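Local structure of Lmo2125 protein (Listeria monocytogenes serovar 1/2a, 5TU0) at residues 94-102 with 336-345; 252-260 with 327-335. The protein binds maltose and, as a membrane-anchored solute-binding lipoprotein, probably delivers it to a sugar transporter. The protein carries 2 engineered substitutions. All blocks are in the same frame, centred on the assembly; numbering follows the deposited sequence. Where two conformers were deposited one is given.

Contact 1: residues 94-102 with 336-345; sequences EKDQKQVTI and YKNAQPMPNI
Lys-95, Asp-96 and Gln-99 on helix 94-99 meet Tyr-336, Ala-339 and Pro-341 in a helix-to-loop contact of mixed character, polar bonds around a proline packed on lysine and glutamine chains, beside the sugar cleft; the side chain of Gln-99 is about 10 Å from a bound glucose unit. The Tyr-336 hydroxyl is gripped twice. It donates to Asp-96 OD1, which lies at the ring edge and in its plane, with Tyr-336 OH and Asp-96 OD1 2.7 Å apart. Carboxylate and ring are only 27° from coplanar, and the oxygen is met nearly end-on. Tyr-336 OH also accepts from Gln-99 NE2 at 3.1 Å, a bond lying in the amide plane. With Asp-96 OD2 in a salt bridge to Arg-318 and Gln-99 NE2 also bonded to Ala-271 O, the rotation of both flat groups is largely fixed.

Lys-95 runs past Tyr-336 in the opposite sense. A bend in its chain (chi3 -62°) brings the ammonium to the turn 336-339, where Lys-95 NZ reaches Ala-339 O at 2.7 Å, in the carbonyl plane. Closer to the helix, Lys-95 CG lies 3.9 Å from Pro-341 CD. The proline ring is hemmed in further by Lys-98, crossing at about a right angle near CG, and by Gln-99 OE1, 3.6 Å from Pro-341 CB.

Farther along, Asn-344 ND2 gives an almost straight bond (169°) to Thr-101 O, 3.0 Å away, approaching from above that carbonyl's plane. A water joins the same ND2 to Gln-99 O. Asn-344 OD1 instead rests against Ile-102 CD1, 3.7 Å away.

Around this contact, helix 69-77 touches Gln-99, Ile-102 and Met-342, strand 105-121 touches Ile-102 and Tyr-336, and helix 163-172 brings Tyr-164 of the glycan pocket against Met-342.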
ATOM      1  N   GLU A  94       4.723 -13.716  -9.510  1.00 37.75           N
ATOM      2  CA  GLU A  94       5.040 -12.779 -10.593  1.00 38.30           C
ATOM      3  C   GLU A  94       4.656 -11.328 -10.231  1.00 34.60           C
ATOM      4  O   GLU A  94       5.326 -10.381 -10.628  1.00 32.08           O
ATOM      5  CB  GLU A  94       4.341 -13.202 -11.890  1.00 43.10           C
ATOM      6  CG  GLU A  94       4.894 -14.504 -12.459  1.00 48.70           C
ATOM      7  CD  GLU A  94       4.263 -14.905 -13.788  1.00 54.46           C
ATOM      8  OE1 GLU A  94       3.012 -14.889 -13.910  1.00 59.00           O
ATOM      9  OE2 GLU A  94       5.026 -15.276 -14.712  1.00 58.70           O
ATOM     10  N   LYS A  95       3.578 -11.168  -9.473  1.00 32.64           N
ATOM     11  CA  LYS A  95       3.132  -9.840  -9.067  1.00 31.93           C
ATOM     12  C   LYS A  95       4.186  -9.128  -8.232  1.00 30.25           C
ATOM     13  O   LYS A  95       4.417  -7.940  -8.392  1.00 29.70           O
ATOM     14  CB  LYS A  95       1.849  -9.946  -8.248  1.00 33.18           C
ATOM     15  CG  LYS A  95       1.233  -8.604  -7.884  1.00 33.35           C
ATOM     16  CD  LYS A  95       0.109  -8.759  -6.865  1.00 34.59           C
ATOM     17  CE  LYS A  95      -1.042  -9.587  -7.384  1.00 36.60           C
ATOM     18  NZ  LYS A  95      -2.138  -9.671  -6.377  1.00 37.67           N
ATOM     19  N   ASP A  96       4.822  -9.861  -7.327  1.00 30.13           N
ATOM     20  CA  ASP A  96       5.827  -9.268  -6.454  1.00 28.77           C
ATOM     21  C   ASP A  96       7.128  -8.974  -7.185  1.00 27.97           C
ATOM     22  O   ASP A  96       7.806  -8.008  -6.859  1.00 26.51           O
ATOM     23  CB  ASP A  96       5.974 -10.123  -5.212  1.00 29.85           C
ATOM     24  CG  ASP A  96       4.669 -10.121  -4.378  1.00 32.30           C
ATOM     25  OD1 ASP A  96       4.060  -9.020  -4.270  1.00 33.57           O
ATOM     26  OD2 ASP A  96       4.250 -11.181  -3.871  1.00 31.70           O
ATOM     27  N   GLN A  97       7.438  -9.782  -8.190  1.00 28.71           N
ATOM     28  CA  GLN A  97       8.575  -9.519  -9.065  1.00 29.56           C
ATOM     29  C   GLN A  97       8.284  -8.234  -9.848  1.00 29.20           C
ATOM     30  O   GLN A  97       9.150  -7.394 -10.006  1.00 26.57           O
ATOM     31  CB  GLN A  97       8.787 -10.685 -10.024  1.00 32.40           C
ATOM     32  CG  GLN A  97       9.133 -11.981  -9.318  1.00 34.33           C
ATOM     33  CD  GLN A  97       9.228 -13.156 -10.263  1.00 37.73           C
ATOM     34  OE1 GLN A  97       9.897 -13.089 -11.300  1.00 38.89           O
ATOM     35  NE2 GLN A  97       8.581 -14.259  -9.891  1.00 40.18           N
ATOM     36  N   LYS A  98       7.041  -8.078 -10.316  1.00 30.71           N
ATOM     37  CA  LYS A  98       6.624  -6.863 -11.031  1.00 32.13           C
ATOM     38  C   LYS A  98       6.760  -5.568 -10.175  1.00 30.75           C
ATOM     39  O   LYS A  98       7.008  -4.487 -10.709  1.00 30.62           O
ATOM     40  CB  LYS A  98       5.178  -7.046 -11.531  1.00 35.36           C
ATOM     41  CG  LYS A  98       4.524  -5.841 -12.194  1.00 38.58           C
ATOM     42  CD  LYS A  98       3.089  -6.187 -12.597  1.00 41.54           C
ATOM     43  CE  LYS A  98       2.299  -4.959 -13.034  1.00 43.09           C
ATOM     44  NZ  LYS A  98       2.940  -4.263 -14.180  1.00 44.62           N
ATOM     45  N   GLN A  99       6.594  -5.696  -8.857  1.00 30.56           N
ATOM     46  CA  GLN A  99       6.689  -4.559  -7.911  1.00 29.24           C
ATOM     47  C   GLN A  99       8.043  -3.856  -7.922  1.00 28.07           C
ATOM     48  O   GLN A  99       8.133  -2.671  -7.643  1.00 28.85           O
ATOM     49  CB  GLN A  99       6.492  -5.052  -6.473  1.00 29.24           C
ATOM     50  CG  GLN A  99       5.107  -5.551  -6.122  1.00 30.58           C
ATOM     51  CD  GLN A  99       4.120  -4.426  -5.882  1.00 30.43           C
ATOM     52  OE1 GLN A  99       4.323  -3.304  -6.331  1.00 30.68           O
ATOM     53  NE2 GLN A  99       3.055  -4.728  -5.177  1.00 30.40           N
ATOM     54  N   VAL A 100       9.094  -4.622  -8.181  1.00 26.83           N
ATOM     55  CA  VAL A 100      10.455  -4.105  -8.163  1.00 25.88           C
ATOM     56  C   VAL A 100      11.038  -3.988  -9.571  1.00 26.19           C
ATOM     57  O   VAL A 100      12.251  -3.823  -9.726  1.00 26.48           O
ATOM     58  CB  VAL A 100      11.361  -5.028  -7.300  1.00 25.26           C
ATOM     59  CG1 VAL A 100      10.942  -4.983  -5.845  1.00 25.67           C
ATOM     60  CG2 VAL A 100      11.340  -6.467  -7.810  1.00 25.49           C
ATOM     61  N   THR A 101      10.173  -4.025 -10.584  1.00 26.86           N
ATOM     62  CA  THR A 101      10.610  -4.013 -11.968  1.00 27.47           C
ATOM     63  C   THR A 101      10.062  -2.810 -12.754  1.00 27.98           C
ATOM     64  O   THR A 101       8.890  -2.442 -12.617  1.00 26.88           O
ATOM     65  CB  THR A 101      10.162  -5.335 -12.673  1.00 28.45           C
ATOM     66  OG1 THR A 101      10.685  -6.478 -11.967  1.00 28.47           O
ATOM     67  CG2 THR A 101      10.619  -5.385 -14.117  1.00 30.18           C
ATOM     68  N   ILE A 102      10.921  -2.199 -13.568  1.00 27.70           N
ATOM     69  CA  ILE A 102      10.511  -1.120 -14.478  1.00 28.69           C
ATOM     70  C   ILE A 102      11.363  -1.262 -15.737  1.00 30.90           C
ATOM     71  O   ILE A 102      12.551  -1.560 -15.631  1.00 31.95           O
ATOM     72  CB  ILE A 102      10.623   0.294 -13.855  1.00 27.89           C
ATOM     73  CG1 ILE A 102       9.862   1.315 -14.718  1.00 28.25           C
ATOM     74  CG2 ILE A 102      12.073   0.713 -13.667  1.00 28.57           C
ATOM     75  CD1 ILE A 102       9.697   2.675 -14.088  1.00 28.23           C
ATOM     76  N   TYR A 336      -4.519  -9.263  -0.422  1.00 28.20           N
ATOM     77  CA  TYR A 336      -3.420  -9.032  -1.368  1.00 27.95           C
ATOM     78  C   TYR A 336      -3.611  -9.829  -2.667  1.00 27.38           C
ATOM     79  O   TYR A 336      -3.168  -9.399  -3.734  1.00 26.19           O
ATOM     80  CB  TYR A 336      -2.074  -9.350  -0.701  1.00 28.90           C
ATOM     81  CG  TYR A 336      -0.889  -8.761  -1.401  1.00 28.23           C
ATOM     82  CD1 TYR A 336      -0.541  -7.420  -1.210  1.00 28.27           C
ATOM     83  CD2 TYR A 336      -0.098  -9.532  -2.231  1.00 29.05           C
ATOM     84  CE1 TYR A 336       0.568  -6.876  -1.834  1.00 28.21           C
ATOM     85  CE2 TYR A 336       1.007  -8.999  -2.856  1.00 28.80           C
ATOM     86  CZ  TYR A 336       1.325  -7.673  -2.662  1.00 28.20           C
ATOM     87  OH  TYR A 336       2.424  -7.168  -3.306  1.00 30.33           O
ATOM     88  N   LYS A 337      -4.314 -10.964  -2.585  1.00 28.67           N
ATOM     89  CA  LYS A 337      -4.606 -11.794  -3.764  1.00 30.52           C
ATOM     90  C   LYS A 337      -5.349 -10.991  -4.827  1.00 29.87           C
ATOM     91  O   LYS A 337      -5.194 -11.248  -6.014  1.00 29.12           O
ATOM     92  CB  LYS A 337      -5.468 -13.012  -3.410  1.00 33.09           C
ATOM     93  CG  LYS A 337      -4.854 -14.001  -2.435  1.00 35.62           C
ATOM     94  CD  LYS A 337      -5.884 -15.056  -2.070  1.00 38.36           C
ATOM     95  CE  LYS A 337      -5.412 -15.945  -0.943  1.00 41.56           C
ATOM     96  NZ  LYS A 337      -4.172 -16.679  -1.299  1.00 43.46           N
ATOM     97  N   ASN A 338      -6.134 -10.015  -4.386  1.00 29.77           N
ATOM     98  CA  ASN A 338      -6.922  -9.180  -5.296  1.00 31.11           C
ATOM     99  C   ASN A 338      -6.345  -7.779  -5.503  1.00 29.07           C
ATOM    100  O   ASN A 338      -6.963  -6.967  -6.173  1.00 28.83           O
ATOM    101  CB  ASN A 338      -8.358  -9.070  -4.754  1.00 33.39           C
ATOM    102  CG  ASN A 338      -9.002 -10.427  -4.530  1.00 36.55           C
ATOM    103  OD1 ASN A 338      -9.424 -10.750  -3.421  1.00 42.80           O
ATOM    104  ND2 ASN A 338      -9.041 -11.229  -5.555  1.00 37.34           N
ATOM    105  N   ALA A 339      -5.172  -7.495  -4.929  1.00 28.61           N
ATOM    106  CA  ALA A 339      -4.549  -6.180  -5.075  1.00 27.58           C
ATOM    107  C   ALA A 339      -3.621  -6.131  -6.283  1.00 28.34           C
ATOM    108  O   ALA A 339      -2.950  -7.126  -6.588  1.00 27.00           O
ATOM    109  CB  ALA A 339      -3.763  -5.829  -3.820  1.00 26.87           C
ATOM    110  N   GLN A 340      -3.585  -4.980  -6.965  0.50 28.27           N
ATOM    111  CA  GLN A 340      -2.681  -4.797  -8.100  0.50 28.30           C
ATOM    112  C   GLN A 340      -1.632  -3.749  -7.798  0.50 26.48           C
ATOM    113  O   GLN A 340      -1.905  -2.791  -7.088  0.50 25.00           O
ATOM    114  CB  GLN A 340      -3.402  -4.406  -9.386  0.50 30.04           C
ATOM    115  CG  GLN A 340      -4.318  -3.206  -9.301  0.50 30.15           C
ATOM    116  CD  GLN A 340      -5.718  -3.593  -8.914  0.50 31.08           C
ATOM    117  OE1 GLN A 340      -5.936  -4.196  -7.880  0.50 33.36           O
ATOM    118  NE2 GLN A 340      -6.680  -3.255  -9.763  0.50 30.74           N
ATOM    119  N   PRO A 341      -0.416  -3.924  -8.341  1.00 26.54           N
ATOM    120  CA  PRO A 341       0.600  -2.911  -8.096  1.00 25.65           C
ATOM    121  C   PRO A 341       0.196  -1.538  -8.626  1.00 24.26           C
ATOM    122  O   PRO A 341      -0.426  -1.444  -9.690  1.00 23.83           O
ATOM    123  CB  PRO A 341       1.818  -3.418  -8.902  1.00 26.48           C
ATOM    124  CG  PRO A 341       1.595  -4.855  -9.093  1.00 26.97           C
ATOM    125  CD  PRO A 341       0.122  -5.082  -9.093  1.00 27.60           C
ATOM    126  N   MET A 342       0.526  -0.504  -7.877  1.00 24.21           N
ATOM    127  CA  MET A 342       0.323   0.850  -8.307  1.00 25.15           C
ATOM    128  C   MET A 342       1.343   1.054  -9.431  1.00 24.72           C
ATOM    129  O   MET A 342       2.470   0.587  -9.305  1.00 23.81           O
ATOM    130  CB  MET A 342       0.644   1.810  -7.166  1.00 27.36           C
ATOM    131  CG  MET A 342       0.500   3.286  -7.509  1.00 29.52           C
ATOM    132  SD  MET A 342       1.070   4.405  -6.213  1.00 32.62           S
ATOM    133  CE  MET A 342       0.018   3.916  -4.843  1.00 32.25           C
ATOM    134  N   PRO A 343       0.962   1.747 -10.525  1.00 22.99           N
ATOM    135  CA  PRO A 343       1.975   2.009 -11.567  1.00 23.14           C
ATOM    136  C   PRO A 343       3.191   2.708 -10.978  1.00 23.32           C
ATOM    137  O   PRO A 343       3.032   3.597 -10.121  1.00 22.93           O
ATOM    138  CB  PRO A 343       1.236   2.940 -12.544  1.00 23.41           C
ATOM    139  CG  PRO A 343      -0.213   2.609 -12.359  1.00 22.96           C
ATOM    140  CD  PRO A 343      -0.361   2.286 -10.903  1.00 23.15           C
ATOM    141  N   ASN A 344       4.391   2.293 -11.399  1.00 23.44           N
ATOM    142  CA  ASN A 344       5.639   2.883 -10.895  1.00 23.74           C
ATOM    143  C   ASN A 344       6.337   3.764 -11.935  1.00 24.85           C
ATOM    144  O   ASN A 344       7.451   4.234 -11.713  1.00 25.01           O
ATOM    145  CB  ASN A 344       6.566   1.786 -10.348  1.00 23.95           C
ATOM    146  CG  ASN A 344       7.035   0.815 -11.415  1.00 24.07           C
ATOM    147  OD1 ASN A 344       6.757   0.975 -12.611  1.00 24.36           O
ATOM    148  ND2 ASN A 344       7.725  -0.215 -10.983  1.00 24.00           N
ATOM    149  N   ILE A 345       5.665   4.001 -13.062  1.00 24.46           N
ATOM    150  CA  ILE A 345       6.185   4.872 -14.095  1.00 25.91           C
ATOM    151  C   ILE A 345       6.012   6.334 -13.652  1.00 26.06           C
ATOM    152  O   ILE A 345       5.106   6.646 -12.849  1.00 25.40           O
ATOM    153  CB  ILE A 345       5.533   4.599 -15.475  1.00 26.32           C
ATOM    154  CG1 ILE A 345       4.028   4.871 -15.469  1.00 25.67           C
ATOM    155  CG2 ILE A 345       5.826   3.161 -15.910  1.00 26.85           C
ATOM    156  CD1 ILE A 345       3.402   4.798 -16.851  1.00 26.09           C
TER
HETATM  157  O   HOH W   1       8.662  -0.156  -8.308  1.00 30.04           O
HETATM  158  O   HOH W   2       2.108  -0.730  -5.584  1.00 37.96           O

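Contact 2: residues 252-260 with 327-335; sequences NYGVAKIPT and ELTNAVIEQ
The Gln-335 amide has one face covered by Ile-258: CD1 of Ile-258 stands almost directly above Gln-335 CD at 3.8 Å, with CG1 beside it over the same face. The backbone N of Ile-258 comes from that side too, 37° out of the carbonyl plane, and bonds to Gln-335 OE1 at 2.8 Å. Gln-335 gets there by bending at chi2 (63°), which turns the amide toward the strand's exit. The other flat group, the Glu-327 carboxylate, is met nearly end-on at OE1 by Val-255 N, 2.9 Å away, while Gly-254 CA packs close to the same oxygen. Its OE2 forms a salt bridge to Lys-122. Within segment 252-260, the Tyr-253 ring has Val-255 CG2 at its edge, in plane.

Between these two bonds the contact is apolar. Val-255 CG1 is 3.5 Å from Ala-331 CB and 3.8 Å from Leu-328 CD1, and the alanine methyl also lies against the backbone of Ala-256. The small residue agrees with the closeness of strand 253-256 and helix 327-335, whose axes approach to 6.6 Å and run nearly parallel, 21° apart. A water bonds to both Val-255 O and Glu-327 O, tying strand and helix backbones together. Lys-257 and Glu-334 lie side by side pointing the same way and touch through their methylenes, but Lys-257 NZ is 6.4 Å from Glu-334 OE2; it bonds to Ile-258 O and pairs with Glu-266.

Strand 253-256 pairs with strand 105-121 through Gly-254 and Ala-256. The chemistry implies that Glu-327 and Gln-335, at the two ends of the contact, accept from backbone N-H groups of the strand and of the loop after it, while a water serves Val-255 O.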
ATOM      1  N   ASN A 252     -11.627  -3.778  20.995  1.00 43.98           N
ATOM      2  CA  ASN A 252     -11.675  -5.215  20.719  1.00 43.41           C
ATOM      3  C   ASN A 252     -11.921  -5.359  19.212  1.00 40.88           C
ATOM      4  O   ASN A 252     -13.003  -5.779  18.780  1.00 40.62           O
ATOM      5  CB  ASN A 252     -12.785  -5.883  21.545  1.00 44.37           C
ATOM      6  CG  ASN A 252     -12.839  -7.387  21.354  1.00 44.67           C
ATOM      7  OD1 ASN A 252     -11.900  -8.004  20.843  1.00 44.71           O
ATOM      8  ND2 ASN A 252     -13.945  -7.991  21.771  1.00 45.20           N
ATOM      9  N   TYR A 253     -10.908  -5.007  18.420  1.00 38.85           N
ATOM     10  CA  TYR A 253     -11.052  -4.997  16.964  1.00 36.71           C
ATOM     11  C   TYR A 253     -10.765  -6.348  16.330  1.00 35.64           C
ATOM     12  O   TYR A 253     -10.046  -7.186  16.876  1.00 36.38           O
ATOM     13  CB  TYR A 253     -10.159  -3.903  16.313  1.00 36.50           C
ATOM     14  CG  TYR A 253      -8.672  -4.213  16.304  1.00 36.88           C
ATOM     15  CD1 TYR A 253      -8.094  -4.913  15.256  1.00 36.11           C
ATOM     16  CD2 TYR A 253      -7.862  -3.829  17.358  1.00 38.38           C
ATOM     17  CE1 TYR A 253      -6.741  -5.215  15.255  1.00 37.06           C
ATOM     18  CE2 TYR A 253      -6.514  -4.126  17.378  1.00 38.96           C
ATOM     19  CZ  TYR A 253      -5.955  -4.817  16.330  1.00 38.57           C
ATOM     20  OH  TYR A 253      -4.615  -5.105  16.363  1.00 39.86           O
ATOM     21  N   GLY A 254     -11.363  -6.555  15.172  1.00 33.94           N
ATOM     22  CA  GLY A 254     -11.143  -7.738  14.376  1.00 34.36           C
ATOM     23  C   GLY A 254     -10.764  -7.237  12.996  1.00 32.82           C
ATOM     24  O   GLY A 254     -11.006  -6.079  12.666  1.00 32.30           O
ATOM     25  N   VAL A 255     -10.156  -8.101  12.199  1.00 36.49           N
ATOM     26  CA  VAL A 255      -9.736  -7.716  10.864  1.00 34.21           C
ATOM     27  C   VAL A 255     -10.186  -8.780   9.874  1.00 34.03           C
ATOM     28  O   VAL A 255     -10.113  -9.996  10.158  1.00 34.52           O
ATOM     29  CB  VAL A 255      -8.203  -7.536  10.771  1.00 33.35           C
ATOM     30  CG1 VAL A 255      -7.835  -6.753   9.518  1.00 31.91           C
ATOM     31  CG2 VAL A 255      -7.669  -6.812  12.005  1.00 33.92           C
ATOM     32  N   ALA A 256     -10.605  -8.315   8.700  1.00 32.94           N
ATOM     33  CA  ALA A 256     -11.059  -9.187   7.638  1.00 32.62           C
ATOM     34  C   ALA A 256     -10.716  -8.638   6.260  1.00 31.39           C
ATOM     35  O   ALA A 256     -10.341  -7.456   6.096  1.00 29.89           O
ATOM     36  CB  ALA A 256     -12.566  -9.379   7.751  1.00 33.83           C
ATOM     37  N   LYS A 257     -10.823  -9.514   5.265  1.00 30.65           N
ATOM     38  CA  LYS A 257     -10.707  -9.086   3.881  1.00 29.82           C
ATOM     39  C   LYS A 257     -11.782  -8.027   3.652  1.00 28.01           C
ATOM     40  O   LYS A 257     -12.785  -7.983   4.374  1.00 28.49           O
ATOM     41  CB  LYS A 257     -10.953 -10.256   2.918  1.00 31.24           C
ATOM     42  CG  LYS A 257     -12.353 -10.859   3.034  1.00 34.14           C
ATOM     43  CD  LYS A 257     -12.587 -12.025   2.083  1.00 35.70           C
ATOM     44  CE  LYS A 257     -12.800 -11.568   0.654  1.00 36.13           C
ATOM     45  NZ  LYS A 257     -14.062 -10.797   0.472  1.00 35.37           N
ATOM     46  N   ILE A 258     -11.587  -7.191   2.653  1.00 26.63           N
ATOM     47  CA  ILE A 258     -12.591  -6.177   2.323  1.00 25.88           C
ATOM     48  C   ILE A 258     -13.842  -6.916   1.776  1.00 26.02           C
ATOM     49  O   ILE A 258     -13.726  -7.888   1.014  1.00 26.18           O
ATOM     50  CB  ILE A 258     -12.051  -5.143   1.304  1.00 25.05           C
ATOM     51  CG1 ILE A 258     -10.745  -4.498   1.835  1.00 24.80           C
ATOM     52  CG2 ILE A 258     -13.122  -4.102   0.998  1.00 24.62           C
ATOM     53  CD1 ILE A 258     -10.012  -3.623   0.839  1.00 24.45           C
ATOM     54  N   PRO A 259     -15.042  -6.506   2.203  1.00 25.26           N
ATOM     55  CA  PRO A 259     -16.199  -7.229   1.700  1.00 25.69           C
ATOM     56  C   PRO A 259     -16.355  -7.202   0.173  1.00 24.74           C
ATOM     57  O   PRO A 259     -15.929  -6.260  -0.491  1.00 23.70           O
ATOM     58  CB  PRO A 259     -17.383  -6.528   2.395  1.00 26.19           C
ATOM     59  CG  PRO A 259     -16.787  -5.922   3.615  1.00 26.13           C
ATOM     60  CD  PRO A 259     -15.413  -5.510   3.223  1.00 25.24           C
ATOM     61  N   THR A 260     -16.979  -8.251  -0.352  1.00 25.50           N
ATOM     62  CA  THR A 260     -17.234  -8.412  -1.791  1.00 25.33           C
ATOM     63  C   THR A 260     -18.192  -7.338  -2.324  1.00 25.05           C
ATOM     64  O   THR A 260     -19.194  -7.035  -1.697  1.00 25.18           O
ATOM     65  CB  THR A 260     -17.800  -9.827  -2.041  1.00 26.58           C
ATOM     66  OG1 THR A 260     -16.845 -10.800  -1.568  1.00 27.28           O
ATOM     67  CG2 THR A 260     -18.116 -10.064  -3.536  1.00 26.46           C
ATOM     68  N   GLU A 327      -5.380 -12.135  12.899  1.00 37.80           N
ATOM     69  CA  GLU A 327      -6.381 -11.583  11.994  1.00 37.88           C
ATOM     70  C   GLU A 327      -5.862 -10.569  10.982  1.00 35.41           C
ATOM     71  O   GLU A 327      -6.230 -10.644   9.821  1.00 34.18           O
ATOM     72  CB  GLU A 327      -7.567 -11.020  12.762  1.00 38.22           C
ATOM     73  CG  GLU A 327      -8.247 -12.095  13.588  1.00 40.48           C
ATOM     74  CD  GLU A 327      -9.580 -11.668  14.143  1.00 41.63           C
ATOM     75  OE1 GLU A 327     -10.037 -10.559  13.818  1.00 41.42           O
ATOM     76  OE2 GLU A 327     -10.176 -12.461  14.896  1.00 43.27           O
ATOM     77  N   LEU A 328      -5.018  -9.634  11.410  1.00 35.35           N
ATOM     78  CA  LEU A 328      -4.507  -8.614  10.485  1.00 34.29           C
ATOM     79  C   LEU A 328      -3.688  -9.271   9.379  1.00 32.94           C
ATOM     80  O   LEU A 328      -3.850  -8.961   8.194  1.00 31.33           O
ATOM     81  CB  LEU A 328      -3.675  -7.554  11.213  1.00 34.81           C
ATOM     82  CG  LEU A 328      -3.059  -6.477  10.299  1.00 34.86           C
ATOM     83  CD1 LEU A 328      -4.143  -5.726   9.522  1.00 34.72           C
ATOM     84  CD2 LEU A 328      -2.181  -5.527  11.107  1.00 34.85           C
ATOM     85  N   THR A 329      -2.830 -10.197   9.781  1.00 32.36           N
ATOM     86  CA  THR A 329      -1.994 -10.937   8.850  1.00 31.67           C
ATOM     87  C   THR A 329      -2.832 -11.724   7.851  1.00 32.09           C
ATOM     88  O   THR A 329      -2.555 -11.672   6.653  1.00 32.12           O
ATOM     89  CB  THR A 329      -1.070 -11.906   9.591  1.00 32.05           C
ATOM     90  OG1 THR A 329      -0.319 -11.176  10.573  1.00 32.18           O
ATOM     91  CG2 THR A 329      -0.124 -12.599   8.611  1.00 32.06           C
ATOM     92  N   ASN A 330      -3.863 -12.424   8.338  1.00 33.33           N
ATOM     93  CA  ASN A 330      -4.750 -13.209   7.470  1.00 34.22           C
ATOM     94  C   ASN A 330      -5.492 -12.313   6.469  1.00 33.14           C
ATOM     95  O   ASN A 330      -5.578 -12.646   5.286  1.00 32.96           O
ATOM     96  CB  ASN A 330      -5.796 -14.002   8.283  1.00 36.33           C
ATOM     97  CG  ASN A 330      -5.199 -15.162   9.068  1.00 38.49           C
ATOM     98  OD1 ASN A 330      -4.058 -15.574   8.857  1.00 40.04           O
ATOM     99  ND2 ASN A 330      -5.984 -15.699   9.978  1.00 40.46           N
ATOM    100  N   ALA A 331      -6.032 -11.197   6.960  1.00 32.17           N
ATOM    101  CA  ALA A 331      -6.748 -10.233   6.104  1.00 31.99           C
ATOM    102  C   ALA A 331      -5.850  -9.666   5.010  1.00 30.18           C
ATOM    103  O   ALA A 331      -6.244  -9.601   3.854  1.00 29.82           O
ATOM    104  CB  ALA A 331      -7.323  -9.105   6.933  1.00 32.18           C
ATOM    105  N   VAL A 332      -4.649  -9.245   5.385  1.00 29.64           N
ATOM    106  CA  VAL A 332      -3.680  -8.727   4.416  1.00 28.54           C
ATOM    107  C   VAL A 332      -3.320  -9.772   3.374  1.00 28.17           C
ATOM    108  O   VAL A 332      -3.334  -9.481   2.187  1.00 26.89           O
ATOM    109  CB  VAL A 332      -2.383  -8.224   5.101  1.00 28.70           C
ATOM    110  CG1 VAL A 332      -1.272  -7.949   4.068  1.00 28.44           C
ATOM    111  CG2 VAL A 332      -2.687  -6.980   5.906  1.00 29.03           C
ATOM    112  N   ILE A 333      -3.023 -10.994   3.806  1.00 28.67           N
ATOM    113  CA  ILE A 333      -2.662 -12.062   2.860  1.00 29.10           C
ATOM    114  C   ILE A 333      -3.799 -12.355   1.872  1.00 29.49           C
ATOM    115  O   ILE A 333      -3.568 -12.501   0.660  1.00 27.68           O
ATOM    116  CB  ILE A 333      -2.250 -13.351   3.611  1.00 30.04           C
ATOM    117  CG1 ILE A 333      -0.920 -13.117   4.354  1.00 29.92           C
ATOM    118  CG2 ILE A 333      -2.121 -14.519   2.644  1.00 30.92           C
ATOM    119  CD1 ILE A 333      -0.530 -14.230   5.316  1.00 31.02           C
ATOM    120  N   GLU A 334      -5.019 -12.441   2.407  1.00 30.45           N
ATOM    121  CA  GLU A 334      -6.195 -12.742   1.601  1.00 31.93           C
ATOM    122  C   GLU A 334      -6.514 -11.612   0.646  1.00 29.77           C
ATOM    123  O   GLU A 334      -6.734 -11.845  -0.538  1.00 28.77           O
ATOM    124  CB  GLU A 334      -7.405 -13.010   2.509  1.00 35.78           C
ATOM    125  CG  GLU A 334      -8.676 -13.438   1.794  1.00 38.63           C
ATOM    126  CD  GLU A 334      -8.521 -14.736   1.018  1.00 41.23           C
ATOM    127  OE1 GLU A 334      -7.755 -15.627   1.458  1.00 42.04           O
ATOM    128  OE2 GLU A 334      -9.193 -14.864  -0.033  1.00 44.25           O
ATOM    129  N   GLN A 335      -6.516 -10.388   1.152  1.00 28.73           N
ATOM    130  CA  GLN A 335      -6.845  -9.237   0.311  1.00 28.23           C
ATOM    131  C   GLN A 335      -5.773  -8.989  -0.759  1.00 27.66           C
ATOM    132  O   GLN A 335      -6.079  -8.596  -1.884  1.00 26.17           O
ATOM    133  CB  GLN A 335      -7.057  -7.982   1.152  1.00 28.05           C
ATOM    134  CG  GLN A 335      -7.639  -6.833   0.360  1.00 27.81           C
ATOM    135  CD  GLN A 335      -9.019  -7.157  -0.181  1.00 29.49           C
ATOM    136  OE1 GLN A 335      -9.860  -7.714   0.520  1.00 29.94           O
ATOM    137  NE2 GLN A 335      -9.255  -6.807  -1.431  1.00 31.48           N
TER
HETATM  138  O   HOH W   3      -8.503 -11.905   9.218  1.00 33.70           O

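The two contacts have centres 20 Å apart and adjoin in sequence: segment 327-335 of contact 2 runs directly into segment 336-345 of contact 1. Along the chain the order is 94-102, 252-260, 327-335, 336-345, so contact 2 is nested inside the loop that contact 1 closes. Both reach the same mixed sheet, and strand 105-121 is common to them, with strand 253-256 paired to it and the short strand 101-102 also joined to it. Helix 327-336 and the loop after it thus connect two contacts on one sheet, both near the bound sugar: the side chain of Leu-328 is about 12 Å from a bound glucose unit. They probably link parts of the two-lobed fold known for solute-binding proteins.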